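Long-range contacts in aluminum resistance protein (Clostridium novyi, PDB 3I16), which probably cleaves carbon-sulfur bonds as a pyridoxal-5'-phosphate-dependent lyase of the methionine gamma-lyase family, with a suggested part in aluminium resistance: residues G123-T128 with I149-V154; L179-R184 with I214-N219; A235-G240 with G255-T260; I334-F339 with I402-G407; V376-G381 with S392-I397. All coordinates share one frame; numbering follows the deposited sequence.

In the fold
The five contacts fall into two groups. Interactions 1, 2 and 3 follow one another along the chain: interaction 1 ties the loop after strand 117-120 to edge strand 150-153 of the seven-stranded mixed sheet, and interactions 2 and 3 lie side by side in that sheet, their centres about 9 Å apart, because strands 214-218 and 237-241 are neighbours. Interactions 4 and 5 share the later six-stranded antiparallel sheet, again with centres about 9 Å apart. Between the centres of interactions 3 and 5 lie about 27 Å. Pyridoxal-5'-phosphate touches interactions 1 and 2, and the Ile-334 side chain of interaction 4 comes to about 5 Å from it, so the cofactor probably lies between the two parts of the fold.

Interaction 1: residues G123-T128 with I149-V154; sequences GEPYDT and INYKQV. With PLP (pyridoxal-5'-phosphate), chain J.
Gly-123 and Val-154 supply the polar link: Gly-123 N donates to Val-154 O over 3.1 Å. Glycine suits this place in the loop, where phi is positive. A second polar bond lies within strand 150-153, where Tyr-151 OH donates to Gln-153 OE1 at 2.7 Å, with the amide oxygen at the edge of the tyrosine ring. That bond fixes which way the amide faces, leaving Gln-153 NE2 to donate to Asp-155.

Loop 123-128 follows strand 117-120 of the cofactor-binding sheet, and strand 150-153 is the outermost strand beside it, as in the large domain of fold-type I pyridoxal-phosphate enzymes. The packing contacts are made by Pro-125, whose CD lies 3.3 Å from Tyr-151 OH as the two side chains come from opposite directions. Gln-153, with CG anti to its own N (chi1 176°) and the chain extended, lays its amide against the backbone of Gly-123 and Glu-124; its CD is 3.6 Å from Gly-123 C.

Tyr-126, in the conformer modelled here, lays one ring face over the pyridine ring, PLP C3 lying 3.6 Å above its plane and offset toward the rim. This flat aromatic residue suits a flat cofactor.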
# COMPACT_ATOMS: atom_id res chain seq x y z
N GLY B 123 23.12 -34.86 -0.05
CA GLY B 123 22.72 -35.41 -1.32
C GLY B 123 22.36 -34.28 -2.28
O GLY B 123 22.70 -33.10 -2.05
N GLU B 124 21.63 -34.63 -3.33
CA GLU B 124 21.24 -33.67 -4.36
C GLU B 124 20.34 -32.59 -3.75
O GLU B 124 19.39 -32.92 -3.03
CB GLU B 124 20.53 -34.36 -5.54
CG GLU B 124 19.12 -34.93 -5.28
CD GLU B 124 18.49 -35.52 -6.54
OE1 GLU B 124 19.11 -35.45 -7.61
OE2 GLU B 124 17.37 -36.06 -6.45
N PRO B 125 20.64 -31.29 -4.01
CA PRO B 125 19.76 -30.27 -3.45
C PRO B 125 18.37 -30.23 -4.06
O PRO B 125 18.12 -30.88 -5.09
CB PRO B 125 20.48 -28.96 -3.79
CG PRO B 125 21.86 -29.37 -4.28
CD PRO B 125 21.63 -30.68 -4.92
N TYR B 126 17.48 -29.50 -3.39
CA TYR B 126 16.11 -29.23 -3.82
C TYR B 126 16.14 -28.84 -5.29
O TYR B 126 17.00 -28.03 -5.68
CB TYR B 126 15.60 -28.04 -2.98
CG TYR B 126 14.10 -27.78 -2.98
CD1 TYR B 126 13.25 -28.49 -2.14
CD2 TYR B 126 13.55 -26.78 -3.77
CE1 TYR B 126 11.89 -28.24 -2.11
CE2 TYR B 126 12.19 -26.52 -3.74
CZ TYR B 126 11.37 -27.26 -2.92
OH TYR B 126 10.03 -27.01 -2.90
N ASP B 127 15.21 -29.36 -6.07
CA ASP B 127 15.07 -29.16 -7.51
C ASP B 127 15.41 -27.82 -8.12
O ASP B 127 16.15 -27.76 -9.10
CB ASP B 127 13.63 -29.48 -7.95
CG ASP B 127 13.19 -30.88 -7.55
OD1 ASP B 127 13.10 -31.14 -6.33
OD2 ASP B 127 12.90 -31.69 -8.46
N THR B 128 14.85 -26.76 -7.57
CA THR B 128 14.99 -25.45 -8.17
C THR B 128 16.43 -24.93 -8.10
O THR B 128 16.80 -24.04 -8.86
CB THR B 128 14.01 -24.42 -7.56
OG1 THR B 128 14.47 -24.05 -6.26
CG2 THR B 128 12.61 -25.02 -7.47
N ILE B 149 32.53 -21.85 -11.13
CA ILE B 149 32.37 -22.34 -9.77
C ILE B 149 31.91 -23.80 -9.85
O ILE B 149 30.88 -24.09 -10.48
CB ILE B 149 31.37 -21.49 -8.98
CG1 ILE B 149 31.85 -20.03 -8.93
CG2 ILE B 149 31.20 -22.04 -7.59
CD1 ILE B 149 30.81 -19.08 -8.50
N ASN B 150 32.68 -24.70 -9.22
CA ASN B 150 32.44 -26.13 -9.33
C ASN B 150 31.52 -26.64 -8.23
O ASN B 150 31.36 -26.00 -7.19
CB ASN B 150 33.76 -26.86 -9.26
CG ASN B 150 34.76 -26.33 -10.27
OD1 ASN B 150 34.53 -26.39 -11.48
ND2 ASN B 150 35.87 -25.79 -9.77
N TYR B 151 30.93 -27.79 -8.49
CA TYR B 151 30.00 -28.45 -7.58
C TYR B 151 30.39 -29.90 -7.33
O TYR B 151 30.70 -30.63 -8.28
CB TYR B 151 28.60 -28.45 -8.21
CG TYR B 151 27.59 -29.26 -7.44
CD1 TYR B 151 26.93 -28.71 -6.34
CD2 TYR B 151 27.29 -30.57 -7.81
CE1 TYR B 151 26.02 -29.45 -5.61
CE2 TYR B 151 26.35 -31.32 -7.09
CZ TYR B 151 25.73 -30.76 -5.99
OH TYR B 151 24.82 -31.46 -5.26
N LYS B 152 30.40 -30.29 -6.06
CA LYS B 152 30.57 -31.67 -5.66
C LYS B 152 29.46 -31.99 -4.68
O LYS B 152 28.85 -31.10 -4.05
CB LYS B 152 31.93 -31.95 -5.05
CG LYS B 152 33.02 -32.15 -6.07
CD LYS B 152 34.35 -32.48 -5.42
CE LYS B 152 35.43 -32.66 -6.47
NZ LYS B 152 36.76 -32.80 -5.86
N GLN B 153 29.18 -33.28 -4.56
CA GLN B 153 28.09 -33.75 -3.74
C GLN B 153 28.50 -34.98 -2.95
O GLN B 153 29.22 -35.81 -3.46
CB GLN B 153 26.93 -34.12 -4.66
CG GLN B 153 25.71 -34.73 -4.01
CD GLN B 153 24.61 -34.97 -5.03
OE1 GLN B 153 24.28 -34.08 -5.82
NE2 GLN B 153 24.02 -36.16 -5.02
N VAL B 154 28.06 -35.04 -1.70
CA VAL B 154 28.21 -36.20 -0.87
C VAL B 154 26.80 -36.53 -0.39
O VAL B 154 26.09 -35.67 0.15
CB VAL B 154 29.16 -35.98 0.30
CG1 VAL B 154 29.07 -37.16 1.28
CG2 VAL B 154 30.59 -35.77 -0.23
N1 PLP J . 14.94 -25.24 -0.03
C2 PLP J . 14.03 -26.10 0.50
C2A PLP J . 14.50 -27.36 1.17
C3 PLP J . 12.68 -25.78 0.41
O3 PLP J . 11.76 -26.64 0.96
C4 PLP J . 12.26 -24.60 -0.23
C5 PLP J . 13.20 -23.74 -0.77
C6 PLP J . 14.54 -24.07 -0.65
C5A PLP J . 12.85 -22.43 -1.45
O4P PLP J . 11.77 -22.55 -2.31
P PLP J . 10.98 -21.31 -3.03
O1P PLP J . 10.56 -20.20 -2.08
O2P PLP J . 9.73 -21.98 -3.54
O3P PLP J . 11.87 -20.73 -4.11

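Interaction 2: residues L179-R184 with I214-N219; sequences LVHIQR and ICFVDN. With PLP (pyridoxal-5'-phosphate), chain J.
Asp-218 OD2 is gripped twice: PLP N1 donates to it at 2.5 Å, and a water donates from the same distance. An acidic side chain suits this place, since a carboxylate would probably stabilise a protonated pyridine nitrogen, as in fold-type I enzymes. The same water donates to Gln-183 OE1 and bonds His-181 NE2 in the plane of the imidazole, so three side chains from the two strands share it. Ser-120 holds His-181 ND1, Gln-183 NE2 bonds Ser-185 O, and Cys-220 N bonds Asp-218 OD1.

Beyond the strand ends, Arg-184 stretches its extended chain alongside Asn-219 and gives NH1 to Asn-219 OD1 at 2.9 Å, the oxygen lying in the guanidinium plane. Arg-184 NE bonds Ser-331 OG, and Glu-229 forms a salt bridge with NH1 while accepting from Asn-219 ND2.

On the reverse face, branched Ile-182 and Val-217 mesh through CD1 and CG2 at 4.0 Å. The backbones are joined in parallel register, for instance by Val-180 N to Ile-214 O at 2.8 Å. Helix 196-209 completes this beta-alpha-beta unit and covers Val-180 and Ile-182, whereas helix 100-111 packs on Leu-179 and Phe-216; strand 237-241 flanks strand 214-218.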
# COMPACT_ATOMS: atom_id res chain seq x y z
N LEU B 179 33.07 -23.77 0.40
CA LEU B 179 31.73 -23.66 0.95
C LEU B 179 31.05 -25.01 1.01
O LEU B 179 31.16 -25.77 0.06
CB LEU B 179 30.90 -22.69 0.12
CG LEU B 179 29.46 -22.41 0.54
CD1 LEU B 179 29.09 -20.97 0.19
CD2 LEU B 179 28.52 -23.41 -0.09
N VAL B 180 30.40 -25.30 2.14
CA VAL B 180 29.62 -26.53 2.30
C VAL B 180 28.16 -26.10 2.44
O VAL B 180 27.83 -25.21 3.25
CB VAL B 180 30.10 -27.42 3.50
CG1 VAL B 180 29.05 -28.50 3.90
CG2 VAL B 180 31.42 -28.10 3.17
N HIS B 181 27.31 -26.69 1.60
CA HIS B 181 25.89 -26.44 1.59
C HIS B 181 25.15 -27.60 2.27
O HIS B 181 25.32 -28.76 1.90
CB HIS B 181 25.41 -26.24 0.16
CG HIS B 181 23.93 -26.45 -0.03
ND1 HIS B 181 23.42 -27.61 -0.58
CD2 HIS B 181 22.87 -25.68 0.28
CE1 HIS B 181 22.10 -27.53 -0.60
NE2 HIS B 181 21.75 -26.36 -0.10
N ILE B 182 24.34 -27.25 3.26
CA ILE B 182 23.57 -28.19 4.05
C ILE B 182 22.07 -27.86 3.96
O ILE B 182 21.65 -26.77 4.32
CB ILE B 182 23.94 -28.01 5.53
CG1 ILE B 182 25.45 -28.24 5.75
CG2 ILE B 182 23.12 -28.90 6.39
CD1 ILE B 182 25.92 -27.56 7.05
N GLN B 183 21.28 -28.81 3.49
CA GLN B 183 19.84 -28.59 3.39
C GLN B 183 19.16 -29.17 4.61
O GLN B 183 19.27 -30.36 4.86
CB GLN B 183 19.32 -29.26 2.14
CG GLN B 183 17.87 -28.92 1.83
CD GLN B 183 17.48 -29.47 0.48
OE1 GLN B 183 18.03 -29.06 -0.56
NE2 GLN B 183 16.54 -30.42 0.48
N ARG B 184 18.46 -28.33 5.38
CA ARG B 184 17.79 -28.79 6.59
C ARG B 184 16.56 -29.65 6.28
O ARG B 184 16.44 -30.79 6.78
CB ARG B 184 17.40 -27.60 7.45
CG ARG B 184 16.76 -27.96 8.75
CD ARG B 184 16.58 -26.78 9.60
NE ARG B 184 15.98 -27.12 10.89
CZ ARG B 184 15.78 -26.24 11.87
NH1 ARG B 184 16.15 -24.97 11.72
NH2 ARG B 184 15.22 -26.62 13.00
N ILE B 214 33.08 -21.99 4.51
CA ILE B 214 31.80 -21.39 4.89
C ILE B 214 30.76 -22.52 5.01
O ILE B 214 30.58 -23.33 4.08
CB ILE B 214 31.32 -20.37 3.84
CG1 ILE B 214 32.30 -19.21 3.74
CG2 ILE B 214 29.92 -19.84 4.16
CD1 ILE B 214 32.65 -18.54 5.09
N CYS B 215 30.13 -22.61 6.17
CA CYS B 215 29.05 -23.56 6.37
C CYS B 215 27.72 -22.84 6.17
O CYS B 215 27.31 -22.03 7.01
CB CYS B 215 29.19 -24.19 7.73
SG CYS B 215 30.56 -25.42 7.73
N PHE B 216 27.07 -23.13 5.04
CA PHE B 216 25.82 -22.53 4.64
C PHE B 216 24.62 -23.48 4.78
O PHE B 216 24.62 -24.57 4.25
CB PHE B 216 25.94 -22.04 3.18
CG PHE B 216 24.66 -21.49 2.60
CD1 PHE B 216 23.98 -20.45 3.23
CD2 PHE B 216 24.18 -21.95 1.38
CE1 PHE B 216 22.81 -19.94 2.70
CE2 PHE B 216 23.01 -21.41 0.81
CZ PHE B 216 22.33 -20.40 1.47
N VAL B 217 23.58 -23.04 5.49
CA VAL B 217 22.38 -23.86 5.66
C VAL B 217 21.15 -23.22 5.05
O VAL B 217 20.84 -22.05 5.29
CB VAL B 217 22.07 -24.12 7.15
CG1 VAL B 217 20.84 -25.06 7.26
CG2 VAL B 217 23.28 -24.72 7.86
N ASP B 218 20.48 -24.02 4.23
CA ASP B 218 19.16 -23.73 3.66
C ASP B 218 18.24 -24.08 4.81
O ASP B 218 18.02 -25.26 5.09
CB ASP B 218 18.91 -24.66 2.46
CG ASP B 218 17.48 -24.61 1.93
OD1 ASP B 218 16.59 -23.98 2.53
OD2 ASP B 218 17.28 -25.20 0.85
N ASN B 219 17.70 -23.06 5.45
CA ASN B 219 16.90 -23.20 6.65
C ASN B 219 15.38 -23.24 6.41
O ASN B 219 14.61 -23.34 7.37
CB ASN B 219 17.23 -22.04 7.62
CG ASN B 219 16.97 -22.41 9.08
OD1 ASN B 219 17.24 -23.54 9.48
ND2 ASN B 219 16.47 -21.46 9.88
N1 PLP J . 14.94 -25.24 -0.03
C2 PLP J . 14.03 -26.10 0.50
C2A PLP J . 14.50 -27.36 1.17
C3 PLP J . 12.68 -25.78 0.41
O3 PLP J . 11.76 -26.64 0.96
C4 PLP J . 12.26 -24.60 -0.23
C5 PLP J . 13.20 -23.74 -0.77
C6 PLP J . 14.54 -24.07 -0.65
C5A PLP J . 12.85 -22.43 -1.45
O4P PLP J . 11.77 -22.55 -2.31
P PLP J . 10.98 -21.31 -3.03
O1P PLP J . 10.56 -20.20 -2.08
O2P PLP J . 9.73 -21.98 -3.54
O3P PLP J . 11.87 -20.73 -4.11
O HOH W 1 18.96 -26.46 -0.45

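Interaction 3: residues A235-G240 with G255-T260; sequences ADLIAG and GYLAGT
Tyr-256 lays one face of its ring over the backbone of Ala-239 and Gly-240, with Gly-240 N 3.6 Å above the ring plane. Its CG sits between the backbone N and the carbonyl carbon (chi1 75°), which swings the ring across the neighbouring strand; Tyr-256 CE1 comes within 3.3 Å of Gly-240 CA, so a residue without a side chain suits the spot. Ile-238 meets the same ring at its edge, CD1 lying 4.0 Å from Tyr-256 CE2. The tyrosine hydroxyl reaches Glu-223 and Asn-219.

On the sheet face of Leu-237 and Ala-239, Leu-257 turns CG to within 3.6 Å of Ala-239 CB, the small alanine making room. The Leu-237 side chain crosses Leu-257 at an angle, CD1 3.9 Å from Leu-257 CD2. Gly-259 has backbone angles that suit glycine and packs against Asp-236 O, which also accepts from Thr-260 N. Thr-260 N-caps helix 261-271. This antiparallel pairing brings reversed strand 255-259 into the otherwise parallel sheet, a hallmark of the fold-type I large domain.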
# COMPACT_ATOMS: atom_id res chain seq x y z
N ALA B 235 26.78 -22.42 12.01
CA ALA B 235 26.53 -22.06 10.62
C ALA B 235 27.03 -20.64 10.41
O ALA B 235 26.78 -19.77 11.24
CB ALA B 235 25.02 -22.13 10.31
N ASP B 236 27.73 -20.40 9.31
CA ASP B 236 28.22 -19.07 8.98
C ASP B 236 27.13 -18.25 8.31
O ASP B 236 27.17 -17.02 8.33
CB ASP B 236 29.42 -19.18 8.02
CG ASP B 236 30.60 -19.91 8.64
OD1 ASP B 236 31.24 -19.34 9.53
OD2 ASP B 236 30.89 -21.06 8.26
N LEU B 237 26.19 -18.93 7.69
CA LEU B 237 25.15 -18.25 6.92
C LEU B 237 23.99 -19.21 6.73
O LEU B 237 24.20 -20.41 6.50
CB LEU B 237 25.70 -17.83 5.56
CG LEU B 237 24.82 -17.05 4.57
CD1 LEU B 237 24.48 -15.66 5.09
CD2 LEU B 237 25.52 -16.90 3.19
N ILE B 238 22.78 -18.67 6.81
CA ILE B 238 21.56 -19.41 6.58
C ILE B 238 20.70 -18.55 5.73
O ILE B 238 20.88 -17.34 5.70
CB ILE B 238 20.79 -19.77 7.89
CG1 ILE B 238 20.32 -18.52 8.66
CG2 ILE B 238 21.63 -20.67 8.78
CD1 ILE B 238 19.44 -18.86 9.86
N ALA B 239 19.74 -19.17 5.04
CA ALA B 239 18.81 -18.44 4.20
C ALA B 239 17.47 -19.10 4.24
O ALA B 239 17.39 -20.32 4.46
CB ALA B 239 19.31 -18.39 2.74
N GLY B 240 16.43 -18.31 3.99
CA GLY B 240 15.06 -18.79 3.91
C GLY B 240 14.08 -17.83 3.26
O GLY B 240 14.41 -16.69 2.92
N GLY B 255 12.69 -12.67 1.39
CA GLY B 255 13.59 -13.65 1.95
C GLY B 255 14.50 -13.07 3.01
O GLY B 255 14.57 -11.85 3.21
N TYR B 256 15.17 -13.96 3.72
CA TYR B 256 16.13 -13.51 4.69
C TYR B 256 17.38 -14.36 4.62
O TYR B 256 17.36 -15.49 4.10
CB TYR B 256 15.58 -13.61 6.13
CG TYR B 256 15.54 -15.04 6.64
CD1 TYR B 256 14.47 -15.88 6.32
CD2 TYR B 256 16.55 -15.55 7.44
CE1 TYR B 256 14.42 -17.19 6.77
CE2 TYR B 256 16.50 -16.89 7.90
CZ TYR B 256 15.43 -17.69 7.56
OH TYR B 256 15.37 -19.01 8.00
N LEU B 257 18.46 -13.77 5.11
CA LEU B 257 19.68 -14.49 5.39
C LEU B 257 20.19 -13.95 6.71
O LEU B 257 19.91 -12.80 7.06
CB LEU B 257 20.76 -14.36 4.33
CG LEU B 257 20.44 -14.93 2.95
CD1 LEU B 257 19.87 -13.81 2.10
CD2 LEU B 257 21.70 -15.53 2.31
N ALA B 258 20.90 -14.78 7.46
CA ALA B 258 21.46 -14.36 8.73
C ALA B 258 22.82 -15.02 8.81
O ALA B 258 22.99 -16.18 8.38
CB ALA B 258 20.55 -14.78 9.88
N GLY B 259 23.81 -14.30 9.34
CA GLY B 259 25.13 -14.86 9.43
C GLY B 259 26.23 -13.85 9.67
O GLY B 259 25.98 -12.77 10.16
N THR B 260 27.44 -14.22 9.31
CA THR B 260 28.57 -13.32 9.48
C THR B 260 28.41 -12.09 8.61
O THR B 260 27.79 -12.14 7.54
CB THR B 260 29.92 -14.00 9.18
OG1 THR B 260 30.04 -14.29 7.79
CG2 THR B 260 30.07 -15.26 10.00

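Interaction 4: residues I334-F339 with I402-G407; sequences IQSIKF and IAYLQG
Ile-334 runs along Gln-406, the two side chains pointing the same way, with Ile-334 CG2 3.8 Å from Gln-406 OE1. That methyl also packs at the edge of the Tyr-404 ring, 4.0 Å from Tyr-404 CB. Ser-336, in the conformer modelled, sets its OG 3.4 Å from Tyr-404 CD1, approaching the ring obliquely, and its CB meets Ile-402 CG2 at 3.9 Å; a small residue fits between these two larger ones. On the opposite face Ala-403 puts its CB in the plane of the Phe-339 ring, at its edge, 3.6 Å from Phe-339 CE2. Alanine is short enough to admit the ring here.

These side chains are set in place by paired backbone bonds between Gln-335 and Leu-405 and between Ile-337 and Ala-403, among them Gln-335 N to Leu-405 O at 2.8 Å. Gln-335, bent at chi2 (59°), curls back so that NE2 donates to Ser-336 O, while OE1 accepts from Arg-330.

Farther out, Gly-189 O receives the Tyr-404 hydroxyl, and Trp-190 forms a cation-pi pair with Lys-338. Helices 287-318 and 342-354 cover the face of Ile-337 and Leu-405. Ile-334 touches Ser-185 and Tyr-221, near the cofactor. Such an antiparallel sheet with helices packed on one face is characteristic of the C-terminal domain of fold-type I enzymes.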
# COMPACT_ATOMS: atom_id res chain seq x y z
N ILE B 334 7.04 -30.24 7.42
CA ILE B 334 6.49 -31.02 6.32
C ILE B 334 6.12 -32.43 6.74
O ILE B 334 6.83 -33.03 7.54
CB ILE B 334 7.48 -31.07 5.12
CG1 ILE B 334 7.78 -29.65 4.63
CG2 ILE B 334 6.88 -31.88 3.97
CD1 ILE B 334 8.74 -29.61 3.46
N GLN B 335 4.97 -32.92 6.26
CA GLN B 335 4.54 -34.29 6.48
C GLN B 335 4.38 -34.97 5.14
O GLN B 335 3.64 -34.45 4.30
CB GLN B 335 3.20 -34.35 7.22
CG GLN B 335 2.75 -35.77 7.47
CD GLN B 335 3.77 -36.54 8.29
OE1 GLN B 335 4.27 -36.03 9.29
NE2 GLN B 335 4.07 -37.78 7.88
N SER B 336 5.03 -36.12 4.94
CA SER B 336 4.97 -36.87 3.69
C SER B 336 4.05 -38.08 3.85
O SER B 336 4.07 -38.72 4.92
CB SER B 336 6.37 -37.36 3.28
OG SER B 336 7.33 -36.31 3.31
N ILE B 337 3.28 -38.39 2.80
CA ILE B 337 2.36 -39.52 2.78
C ILE B 337 2.59 -40.30 1.46
O ILE B 337 2.44 -39.73 0.38
CB ILE B 337 0.89 -39.04 2.78
CG1 ILE B 337 0.65 -37.93 3.82
CG2 ILE B 337 -0.08 -40.19 2.97
CD1 ILE B 337 -0.68 -37.27 3.66
N LYS B 338 2.94 -41.58 1.55
CA LYS B 338 3.17 -42.42 0.39
C LYS B 338 1.83 -43.08 0.08
O LYS B 338 1.35 -43.90 0.86
CB LYS B 338 4.26 -43.46 0.66
CG LYS B 338 4.64 -44.32 -0.55
CD LYS B 338 5.85 -45.27 -0.32
CE LYS B 338 7.16 -44.49 -0.08
NZ LYS B 338 8.41 -45.32 -0.13
N PHE B 339 1.21 -42.68 -1.02
CA PHE B 339 -0.06 -43.26 -1.41
C PHE B 339 0.09 -44.55 -2.21
O PHE B 339 -0.75 -45.44 -2.07
CB PHE B 339 -0.94 -42.25 -2.17
CG PHE B 339 -1.51 -41.17 -1.29
CD1 PHE B 339 -2.58 -41.44 -0.46
CD2 PHE B 339 -0.96 -39.90 -1.27
CE1 PHE B 339 -3.10 -40.47 0.35
CE2 PHE B 339 -1.48 -38.91 -0.45
CZ PHE B 339 -2.55 -39.19 0.36
N ILE B 402 4.16 -39.75 -3.55
CA ILE B 402 4.28 -39.16 -2.24
C ILE B 402 3.69 -37.75 -2.29
O ILE B 402 3.95 -37.02 -3.24
CB ILE B 402 5.74 -39.11 -1.80
CG1 ILE B 402 6.36 -40.52 -1.83
CG2 ILE B 402 5.85 -38.50 -0.40
CD1 ILE B 402 7.86 -40.55 -1.68
N ALA B 403 2.86 -37.41 -1.31
CA ALA B 403 2.29 -36.07 -1.17
C ALA B 403 3.03 -35.42 -0.01
O ALA B 403 3.39 -36.11 0.96
CB ALA B 403 0.79 -36.16 -0.87
N TYR B 404 3.27 -34.11 -0.10
CA TYR B 404 3.94 -33.36 0.94
C TYR B 404 2.95 -32.30 1.41
O TYR B 404 2.52 -31.46 0.62
CB TYR B 404 5.24 -32.76 0.40
CG TYR B 404 6.17 -33.82 -0.17
CD1 TYR B 404 7.21 -34.33 0.58
CD2 TYR B 404 5.98 -34.32 -1.45
CE1 TYR B 404 8.06 -35.32 0.06
CE2 TYR B 404 6.79 -35.30 -1.97
CZ TYR B 404 7.83 -35.80 -1.21
OH TYR B 404 8.66 -36.75 -1.73
N LEU B 405 2.58 -32.35 2.69
CA LEU B 405 1.57 -31.49 3.27
C LEU B 405 2.29 -30.63 4.28
O LEU B 405 3.12 -31.14 5.05
CB LEU B 405 0.52 -32.38 3.95
CG LEU B 405 -0.81 -31.94 4.58
CD1 LEU B 405 -0.64 -30.97 5.76
CD2 LEU B 405 -1.74 -31.38 3.51
N GLN B 406 2.00 -29.34 4.27
CA GLN B 406 2.58 -28.43 5.22
C GLN B 406 1.71 -27.19 5.35
O GLN B 406 0.97 -26.84 4.42
CB GLN B 406 3.99 -27.97 4.80
CG GLN B 406 4.07 -27.26 3.47
CD GLN B 406 4.07 -28.19 2.29
OE1 GLN B 406 4.82 -29.17 2.27
NE2 GLN B 406 3.24 -27.88 1.27
N GLY B 407 1.83 -26.54 6.50
CA GLY B 407 1.14 -25.30 6.73
C GLY B 407 -0.14 -25.46 7.51
O GLY B 407 -0.59 -26.56 7.76

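Interaction 5: residues V376-G381 with S392-I397; sequences VIMAAG and SADAPI
Ser-392 meets Met-378, a selenomethionine here, whose extended chain brings CE to 3.7 Å from Ser-392 CB. The serine hydroxyl bonds Gln-406 O in the next strand, so a small polar residue serves both neighbours.

Ala-393 follows on the other face, its CB 4.0 Å from Ala-379 CB; two small side chains leave room for Ile-352 of helix 342-354, which touches Ala-379. Their backbones are paired in both directions, Ala-393 O accepting from Ala-379 N and Ala-393 N giving to Ala-379 O at 3.1 Å.

Asp-394 points the same way as Met-378 and lies beside it, OD2 4.0 Å from Met-378 CG. Its carboxylate is engaged elsewhere: OD1 bonds the Tyr-188 hydroxyl, and a weak bond joins OD2 to Gln-406 NE2.

Ala-395 donates its N to Ile-377 O at 3.0 Å, whereas the return bond from Ile-377 N to Ala-395 O is weak. The small CB of Ala-395 leaves room for Ile-377 CG2, which occupies the position between backbone N and carbonyl carbon.

Pro-396, lacking an N-H, stands where the pairing with Val-376 asks for none, and its CD packs on Val-376 CG1 at 4.1 Å. Ile-397 finally bends back, CD1 reaching 3.9 Å from Ile-377 CG2, as both isoleucines pack on Ile-346 of helix 342-354. The antiparallel pair is part of the helix-backed C-terminal sheet of the fold-type I architecture.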
# COMPACT_ATOMS: atom_id res chain seq x y z
N VAL B 376 4.26 -31.15 -11.01
CA VAL B 376 3.81 -31.21 -9.65
C VAL B 376 2.42 -30.59 -9.53
O VAL B 376 2.09 -29.61 -10.21
CB VAL B 376 4.75 -30.42 -8.74
CG1 VAL B 376 4.39 -30.67 -7.27
CG2 VAL B 376 6.22 -30.79 -9.03
N ILE B 377 1.60 -31.19 -8.69
CA ILE B 377 0.28 -30.69 -8.36
C ILE B 377 0.44 -29.98 -7.02
O ILE B 377 1.10 -30.51 -6.13
CB ILE B 377 -0.74 -31.83 -8.30
CG1 ILE B 377 -2.13 -31.26 -7.96
CG2 ILE B 377 -0.33 -32.88 -7.30
CD1 ILE B 377 -3.19 -32.25 -8.10
N MSE B 378 -0.07 -28.75 -6.90
CA MSE B 378 -0.02 -28.04 -5.63
C MSE B 378 -1.42 -27.59 -5.21
O MSE B 378 -2.19 -27.10 -6.04
CB MSE B 378 0.96 -26.84 -5.64
CG MSE B 378 1.13 -26.19 -4.19
SE MSE B 378 2.39 -24.64 -3.91
CE MSE B 378 2.17 -24.33 -1.96
N ALA B 379 -1.76 -27.81 -3.94
CA ALA B 379 -2.96 -27.28 -3.34
C ALA B 379 -2.44 -26.03 -2.67
O ALA B 379 -1.53 -26.11 -1.83
CB ALA B 379 -3.51 -28.24 -2.30
N ALA B 380 -2.97 -24.86 -3.03
CA ALA B 380 -2.47 -23.61 -2.44
C ALA B 380 -3.54 -22.49 -2.32
O ALA B 380 -3.33 -21.37 -2.78
CB ALA B 380 -1.28 -23.13 -3.23
N GLY B 381 -4.67 -22.78 -1.68
CA GLY B 381 -5.73 -21.78 -1.51
C GLY B 381 -5.36 -20.81 -0.41
O GLY B 381 -5.89 -20.90 0.71
N SER B 392 -1.32 -26.26 2.66
CA SER B 392 -0.99 -26.53 1.27
C SER B 392 -0.50 -27.97 1.15
O SER B 392 -0.18 -28.62 2.16
CB SER B 392 0.11 -25.56 0.83
OG SER B 392 1.19 -25.61 1.76
N ALA B 393 -0.47 -28.48 -0.07
CA ALA B 393 0.01 -29.82 -0.35
C ALA B 393 0.60 -29.82 -1.73
O ALA B 393 0.01 -29.19 -2.64
CB ALA B 393 -1.12 -30.84 -0.32
N ASP B 394 1.71 -30.53 -1.92
CA ASP B 394 2.32 -30.66 -3.25
C ASP B 394 2.88 -32.06 -3.48
O ASP B 394 3.22 -32.76 -2.52
CB ASP B 394 3.27 -29.51 -3.58
CG ASP B 394 4.09 -29.08 -2.42
OD1 ASP B 394 5.05 -29.78 -2.08
OD2 ASP B 394 3.79 -28.01 -1.86
N ALA B 395 2.89 -32.50 -4.74
CA ALA B 395 3.26 -33.87 -5.05
C ALA B 395 3.69 -34.11 -6.48
O ALA B 395 2.81 -34.16 -7.37
CB ALA B 395 2.09 -34.76 -4.76
N PRO B 396 5.02 -34.32 -6.71
CA PRO B 396 5.52 -34.68 -8.04
C PRO B 396 4.79 -35.89 -8.55
O PRO B 396 4.60 -36.85 -7.79
CB PRO B 396 6.98 -35.05 -7.77
CG PRO B 396 7.36 -34.24 -6.58
CD PRO B 396 6.12 -34.11 -5.75
N ILE B 397 4.36 -35.87 -9.81
CA ILE B 397 3.60 -37.00 -10.35
C ILE B 397 4.52 -38.14 -10.81
O ILE B 397 4.95 -38.18 -11.97
CB ILE B 397 2.64 -36.59 -11.49
CG1 ILE B 397 1.75 -35.40 -11.07
CG2 ILE B 397 1.79 -37.77 -11.88
CD1 ILE B 397 1.01 -35.61 -9.79